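Local atomic coordinates of endoglucanase, family GH5 (Zobellia galactanivorans, PDB entry 6GL2), a protein that probably hydrolyses beta-glucans such as mixed-linked glucan, as a family GH5 endoglucanase with a TIM-barrel fold. Residues W25-A30 with F319-L324; G58-R63 with E99-I104. One frame throughout, in Å; residues are numbered along the deposited sequence. Where two conformers were deposited one is given.

Interaction 1: residues W25-A30 with F319-L324; sequences WNLGNA and FNRNTL
R321 and W25 are brought together by two different first torsions. In R321 the CG atom stands opposite its own carbonyl carbon (chi1 -59°) and the chain then runs extended from CG to NE, which carries the guanidinium across to the backbone of G28. In W25 the other choice, with CG anti to the backbone N, sets the indole beside the R321 chain. The end of the arginine grips a single atom: NH2 of R321 lies 2.9 Å from O of G28 and NH1 of R321 3.0 Å from the same oxygen. NH2 comes in the carbonyl plane, on a lone pair, whereas NH1 is tilted 26° from that plane. Both bonds are bent, yet the oxygen stays close to the guanidinium plane, so NH1 and NH2 of R321 both donate end-on to one acceptor. CD1 of L27 lies over one guanidinium face, offset toward its rim, 3.8 Å from NH1 of R321, and CB of A30 also approaches that nitrogen. Nearer the arginine's stem, NE of R321 meets the edge of the indole at CH2 of W25, 4.0 Å away and near the ring plane; with the two planes 69° apart, this is no cation-pi stack. CZ2 of W25 also touches CB of F319 at 4.1 Å, the two side chains crossing at about a right angle. Replacing R321 with an alanine would probably leave the G28 carbonyl without its two donors and open a gap beside L27 and W25. F319 and W25 also pack on helix 48-57 through I54. Segment 25-30, on strand 24-26 and the turn after it, thus meets the loop that follows the last strand, 304-307, of the (beta/alpha)8 barrel.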
loop_
_atom_site.group_PDB
_atom_site.type_symbol
_atom_site.label_atom_id
_atom_site.label_comp_id
_atom_site.label_asym_id
_atom_site.label_seq_id
_atom_site.Cartn_x
_atom_site.Cartn_y
_atom_site.Cartn_z
ATOM N N TRP A 25 7.178 6.010 -2.102
ATOM C CA TRP A 25 7.410 5.351 -3.389
ATOM C C TRP A 25 7.272 3.840 -3.198
ATOM O O TRP A 25 7.755 3.305 -2.220
ATOM C CB TRP A 25 8.795 5.744 -3.923
ATOM C CG TRP A 25 9.181 5.183 -5.241
ATOM C CD1 TRP A 25 9.074 5.786 -6.501
ATOM C CD2 TRP A 25 9.935 3.962 -5.484
ATOM N NE1 TRP A 25 9.592 4.969 -7.489
ATOM C CE2 TRP A 25 10.150 3.879 -6.915
ATOM C CE3 TRP A 25 10.408 2.951 -4.676
ATOM C CZ2 TRP A 25 10.813 2.805 -7.481
ATOM C CZ3 TRP A 25 11.098 1.889 -5.280
ATOM C CH2 TRP A 25 11.305 1.837 -6.665
ATOM N N ASN A 26 6.537 3.200 -4.120
ATOM C CA ASN A 26 6.349 1.733 -4.155
ATOM C C ASN A 26 7.410 1.002 -4.956
ATOM O O ASN A 26 7.608 1.343 -6.100
ATOM C CB ASN A 26 5.006 1.353 -4.823
ATOM C CG ASN A 26 3.794 1.447 -3.934
ATOM O OD1 ASN A 26 3.527 0.544 -3.156
ATOM N ND2 ASN A 26 3.063 2.583 -3.981
ATOM N N LEU A 27 7.960 0.008 -4.364
ATOM C CA LEU A 27 8.796 -0.974 -5.052
ATOM C C LEU A 27 7.907 -2.005 -5.783
ATOM O O LEU A 27 7.780 -3.152 -5.339
ATOM C CB LEU A 27 9.800 -1.611 -4.108
ATOM C CG LEU A 27 10.854 -2.523 -4.688
ATOM C CD1 LEU A 27 11.912 -1.742 -5.462
ATOM C CD2 LEU A 27 11.468 -3.487 -3.706
ATOM N N GLY A 28 7.216 -1.530 -6.812
ATOM C CA GLY A 28 6.270 -2.395 -7.466
ATOM C C GLY A 28 6.875 -3.384 -8.441
ATOM O O GLY A 28 7.941 -3.133 -8.977
ATOM N N ASN A 29 6.127 -4.426 -8.726
ATOM C CA ASN A 29 6.557 -5.508 -9.529
ATOM C C ASN A 29 7.901 -6.091 -9.188
ATOM O O ASN A 29 8.757 -6.374 -10.020
ATOM C CB ASN A 29 6.490 -5.125 -11.017
ATOM C CG ASN A 29 5.053 -5.099 -11.594
ATOM O OD1 ASN A 29 4.083 -5.219 -10.903
ATOM N ND2 ASN A 29 4.960 -4.886 -12.933
ATOM N N ALA A 30 8.176 -6.188 -7.871
ATOM C CA ALA A 30 9.356 -6.813 -7.325
ATOM C C ALA A 30 8.907 -7.999 -6.473
ATOM O O ALA A 30 8.592 -9.015 -7.032
ATOM C CB ALA A 30 10.251 -5.799 -6.604
ATOM N N PHE A 319 11.590 5.609 -11.893
ATOM C CA PHE A 319 13.009 5.308 -11.557
ATOM C C PHE A 319 13.477 4.144 -12.413
ATOM O O PHE A 319 12.749 3.178 -12.570
ATOM C CB PHE A 319 13.088 4.942 -10.098
ATOM C CG PHE A 319 14.479 4.563 -9.619
ATOM C CD1 PHE A 319 15.543 5.466 -9.712
ATOM C CD2 PHE A 319 14.763 3.318 -9.166
ATOM C CE1 PHE A 319 16.803 5.106 -9.280
ATOM C CE2 PHE A 319 16.054 2.978 -8.744
ATOM C CZ PHE A 319 17.084 3.854 -8.806
ATOM N N ASN A 320 14.702 4.247 -12.983
ATOM C CA ASN A 320 15.262 3.194 -13.738
ATOM C C ASN A 320 16.154 2.311 -12.840
ATOM O O ASN A 320 17.250 2.694 -12.430
ATOM C CB ASN A 320 16.108 3.734 -14.900
ATOM C CG ASN A 320 16.544 2.659 -15.807
ATOM O OD1 ASN A 320 16.921 1.571 -15.442
ATOM N ND2 ASN A 320 16.663 3.032 -17.139
ATOM N N ARG A 321 15.637 1.164 -12.448
ATOM C CA ARG A 321 16.357 0.245 -11.540
ATOM C C ARG A 321 17.606 -0.354 -12.163
ATOM O O ARG A 321 18.497 -0.737 -11.357
ATOM C CB ARG A 321 15.388 -0.877 -11.068
ATOM C CG ARG A 321 14.193 -0.336 -10.352
ATOM C CD ARG A 321 13.241 -1.407 -9.922
ATOM N NE ARG A 321 11.950 -0.823 -9.593
ATOM C CZ ARG A 321 10.854 -1.525 -9.234
ATOM N NH1 ARG A 321 10.914 -2.819 -8.951
ATOM N NH2 ARG A 321 9.705 -0.894 -9.147
ATOM N N ASN A 322 17.660 -0.395 -13.470
ATOM C CA ASN A 322 18.844 -0.990 -14.137
ATOM C C ASN A 322 20.001 -0.015 -14.277
ATOM O O ASN A 322 21.149 -0.432 -14.139
ATOM C CB ASN A 322 18.441 -1.472 -15.500
ATOM C CG ASN A 322 17.519 -2.725 -15.435
ATOM O OD1 ASN A 322 16.483 -2.751 -16.020
ATOM N ND2 ASN A 322 17.911 -3.641 -14.623
ATOM N N THR A 323 19.739 1.263 -14.344
ATOM C CA THR A 323 20.807 2.241 -14.507
ATOM C C THR A 323 20.974 3.158 -13.320
ATOM O O THR A 323 21.956 3.889 -13.232
ATOM C CB THR A 323 20.500 3.132 -15.699
ATOM O OG1 THR A 323 19.411 4.001 -15.399
ATOM C CG2 THR A 323 20.266 2.378 -17.007
ATOM N N LEU A 324 20.061 3.098 -12.341
ATOM C CA LEU A 324 20.078 3.956 -11.190
ATOM C C LEU A 324 19.834 5.407 -11.470
ATOM O O LEU A 324 20.106 6.219 -10.616
ATOM C CB LEU A 324 21.255 3.707 -10.249
ATOM C CG LEU A 324 21.519 2.261 -9.891
ATOM C CD1 LEU A 324 22.863 2.099 -9.132
ATOM C CD2 LEU A 324 20.363 1.631 -9.173
#

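Interaction 2: residues G58-R63 with E99-I104; sequences GFKTLR and EMYVII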
loop_
_atom_site.group_PDB
_atom_site.type_symbol
_atom_site.label_atom_id
_atom_site.label_comp_id
_atom_site.label_asym_id
_atom_site.label_seq_id
_atom_site.Cartn_x
_atom_site.Cartn_y
_atom_site.Cartn_z
ATOM N N GLY A 58 14.386 12.062 -1.932
ATOM C CA GLY A 58 13.603 12.704 -0.889
ATOM C C GLY A 58 12.332 11.985 -0.419
ATOM O O GLY A 58 11.617 12.511 0.384
ATOM N N PHE A 59 12.108 10.795 -1.005
ATOM C CA PHE A 59 11.041 9.963 -0.465
ATOM C C PHE A 59 11.366 9.540 0.956
ATOM O O PHE A 59 12.487 9.058 1.186
ATOM C CB PHE A 59 10.833 8.724 -1.371
ATOM C CG PHE A 59 10.265 9.019 -2.752
ATOM C CD1 PHE A 59 8.892 9.350 -2.823
ATOM C CD2 PHE A 59 11.033 9.177 -3.875
ATOM C CE1 PHE A 59 8.334 9.658 -4.047
ATOM C CE2 PHE A 59 10.484 9.425 -5.106
ATOM C CZ PHE A 59 9.131 9.761 -5.150
ATOM N N LYS A 60 10.421 9.646 1.837
ATOM C CA LYS A 60 10.597 9.280 3.212
ATOM C C LYS A 60 10.070 7.870 3.580
ATOM O O LYS A 60 10.436 7.295 4.571
ATOM C CB LYS A 60 10.022 10.388 4.139
ATOM C CG LYS A 60 10.268 10.127 5.577
ATOM C CD LYS A 60 11.748 10.126 5.977
ATOM C CE LYS A 60 12.034 10.085 7.505
ATOM N NZ LYS A 60 13.454 10.255 7.822
ATOM N N THR A 61 9.206 7.372 2.689
ATOM C CA THR A 61 8.520 6.070 2.907
ATOM C C THR A 61 8.721 5.182 1.688
ATOM O O THR A 61 8.585 5.629 0.557
ATOM C CB THR A 61 7.038 6.183 3.190
ATOM O OG1 THR A 61 6.872 6.921 4.412
ATOM C CG2 THR A 61 6.283 4.882 3.345
ATOM N N LEU A 62 9.190 3.944 1.913
ATOM C CA LEU A 62 9.179 2.874 0.974
ATOM C C LEU A 62 8.010 1.962 1.248
ATOM O O LEU A 62 7.870 1.411 2.333
ATOM C CB LEU A 62 10.448 2.037 1.042
ATOM C CG LEU A 62 10.548 0.878 0.029
ATOM C CD1 LEU A 62 10.711 1.386 -1.365
ATOM C CD2 LEU A 62 11.625 -0.128 0.430
ATOM N N ARG A 63 7.138 1.753 0.244
ATOM C CA ARG A 63 6.150 0.693 0.358
ATOM C C ARG A 63 6.747 -0.552 -0.402
ATOM O O ARG A 63 7.238 -0.415 -1.522
ATOM C CB ARG A 63 4.770 1.070 -0.214
ATOM C CG ARG A 63 3.716 -0.036 -0.099
ATOM C CD ARG A 63 2.337 0.541 -0.182
ATOM N NE ARG A 63 1.233 -0.431 -0.164
ATOM C CZ ARG A 63 0.668 -0.952 -1.266
ATOM N NH1 ARG A 63 1.118 -0.725 -2.437
ATOM N NH2 ARG A 63 -0.442 -1.650 -1.119
ATOM N N GLU A 99 17.010 5.720 6.722
ATOM C CA GLU A 99 16.182 6.542 7.567
ATOM C C GLU A 99 14.723 6.610 7.099
ATOM O O GLU A 99 14.015 7.558 7.461
ATOM C CB GLU A 99 16.796 7.940 7.834
ATOM C CG GLU A 99 18.219 7.831 8.412
ATOM C CD GLU A 99 18.194 7.001 9.687
ATOM O OE1 GLU A 99 17.642 7.497 10.688
ATOM O OE2 GLU A 99 18.684 5.868 9.704
ATOM N N MET A 100 14.291 5.701 6.243
ATOM C CA MET A 100 12.926 5.669 5.726
ATOM C C MET A 100 12.008 4.832 6.598
ATOM O O MET A 100 12.424 3.942 7.325
ATOM C CB MET A 100 12.926 5.088 4.313
ATOM C CG MET A 100 13.796 5.862 3.326
ATOM S SD MET A 100 13.916 5.014 1.737
ATOM C CE MET A 100 12.350 5.558 1.005
ATOM N N TYR A 101 10.724 5.135 6.454
ATOM C CA TYR A 101 9.659 4.256 6.888
ATOM C C TYR A 101 9.549 3.115 5.832
ATOM O O TYR A 101 9.814 3.399 4.655
ATOM C CB TYR A 101 8.311 4.981 6.959
ATOM C CG TYR A 101 8.236 5.973 8.129
ATOM C CD1 TYR A 101 8.721 7.244 7.992
ATOM C CD2 TYR A 101 7.765 5.572 9.309
ATOM C CE1 TYR A 101 8.733 8.156 9.102
ATOM C CE2 TYR A 101 7.694 6.468 10.439
ATOM C CZ TYR A 101 8.237 7.685 10.286
ATOM O OH TYR A 101 8.237 8.558 11.368
ATOM N N VAL A 102 9.058 1.983 6.286
ATOM C CA VAL A 102 8.907 0.839 5.344
ATOM C C VAL A 102 7.565 0.253 5.699
ATOM O O VAL A 102 7.253 -0.083 6.851
ATOM C CB VAL A 102 9.995 -0.238 5.518
ATOM C CG1 VAL A 102 9.602 -1.464 4.720
ATOM C CG2 VAL A 102 11.298 0.327 5.020
ATOM N N ILE A 103 6.759 -0.030 4.646
ATOM C CA ILE A 103 5.482 -0.724 4.817
ATOM C C ILE A 103 5.653 -2.121 4.159
ATOM O O ILE A 103 5.947 -2.212 2.972
ATOM C CB ILE A 103 4.357 0.053 4.092
ATOM C CG1 ILE A 103 4.130 1.452 4.633
ATOM C CG2 ILE A 103 3.074 -0.760 4.118
ATOM C CD1 ILE A 103 3.512 2.395 3.592
ATOM N N ILE A 104 5.328 -3.140 4.930
ATOM C CA ILE A 104 5.310 -4.520 4.340
ATOM C C ILE A 104 3.845 -4.971 4.374
ATOM O O ILE A 104 3.157 -4.792 5.383
ATOM C CB ILE A 104 6.130 -5.480 5.231
ATOM C CG1 ILE A 104 7.640 -5.083 5.128
ATOM C CG2 ILE A 104 5.911 -6.931 4.774
ATOM C CD1 ILE A 104 8.504 -5.850 6.160
#
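T61, L62 and R63 pair in parallel with Y101, V102 and I103, and this is the tight part of the contact. The strand axes cross at -16°, nearly parallel. Three backbone bonds set the register: N of Y101 to O of K60, N of L62 to O of Y101, and N of I103 to O of L62, each 2.9 Å. On the face carrying T61, Y101 and I103, CG2 of T61 packs against CD1 of I103 at 3.7 Å. OG1 of T61 lies 3.5 Å from CB of Y101 and is hydrogen-bonded to the backbone oxygen of M21. On the other face CE of M100, turned by a bend at its third torsion (chi3 81°), sits 4.0 Å from CB of L62 and also meets CB of F59. The two strands are the neighbouring parallel strands of a beta-alpha-beta unit, joined through helix 82-96, which touches L62 and V102; I306 of the last strand touches T61, R63 and I103 within the barrel. The solvent side lies before the strands, where E99, exposed, follows the helix as the C-prime residue of a Schellman motif. There K60 folds back, its chain bent at chi2 (64°), so that NZ of K60 makes a hydrogen bond of 2.8 Å to O of E99, and the K60 side chain runs obliquely past the Y101 ring. The carboxylate does not share this grip, OE1 of E99 being 5.8 Å from NZ of K60.

The centres of interactions 1 and 2 lie about 14 Å apart, and both reach one closed parallel barrel through its neighbouring strands 24-26 and 61-64. Along the chain, 25-30 comes first, then 58-63 and 99-104, and finally 319-324, so interaction 2 falls wholly between the two halves of interaction 1. They also touch directly, through two probable hydrogen bonds: OD1 of N26 is 2.8 Å from NH1 of R63, and N of L27 is 3.0 Å from O of R63. R63 also makes salt bridges to E148 and E275. For the protein, this means that the loop after the last strand lies against the very strand that the sheet of interaction 2 adjoins.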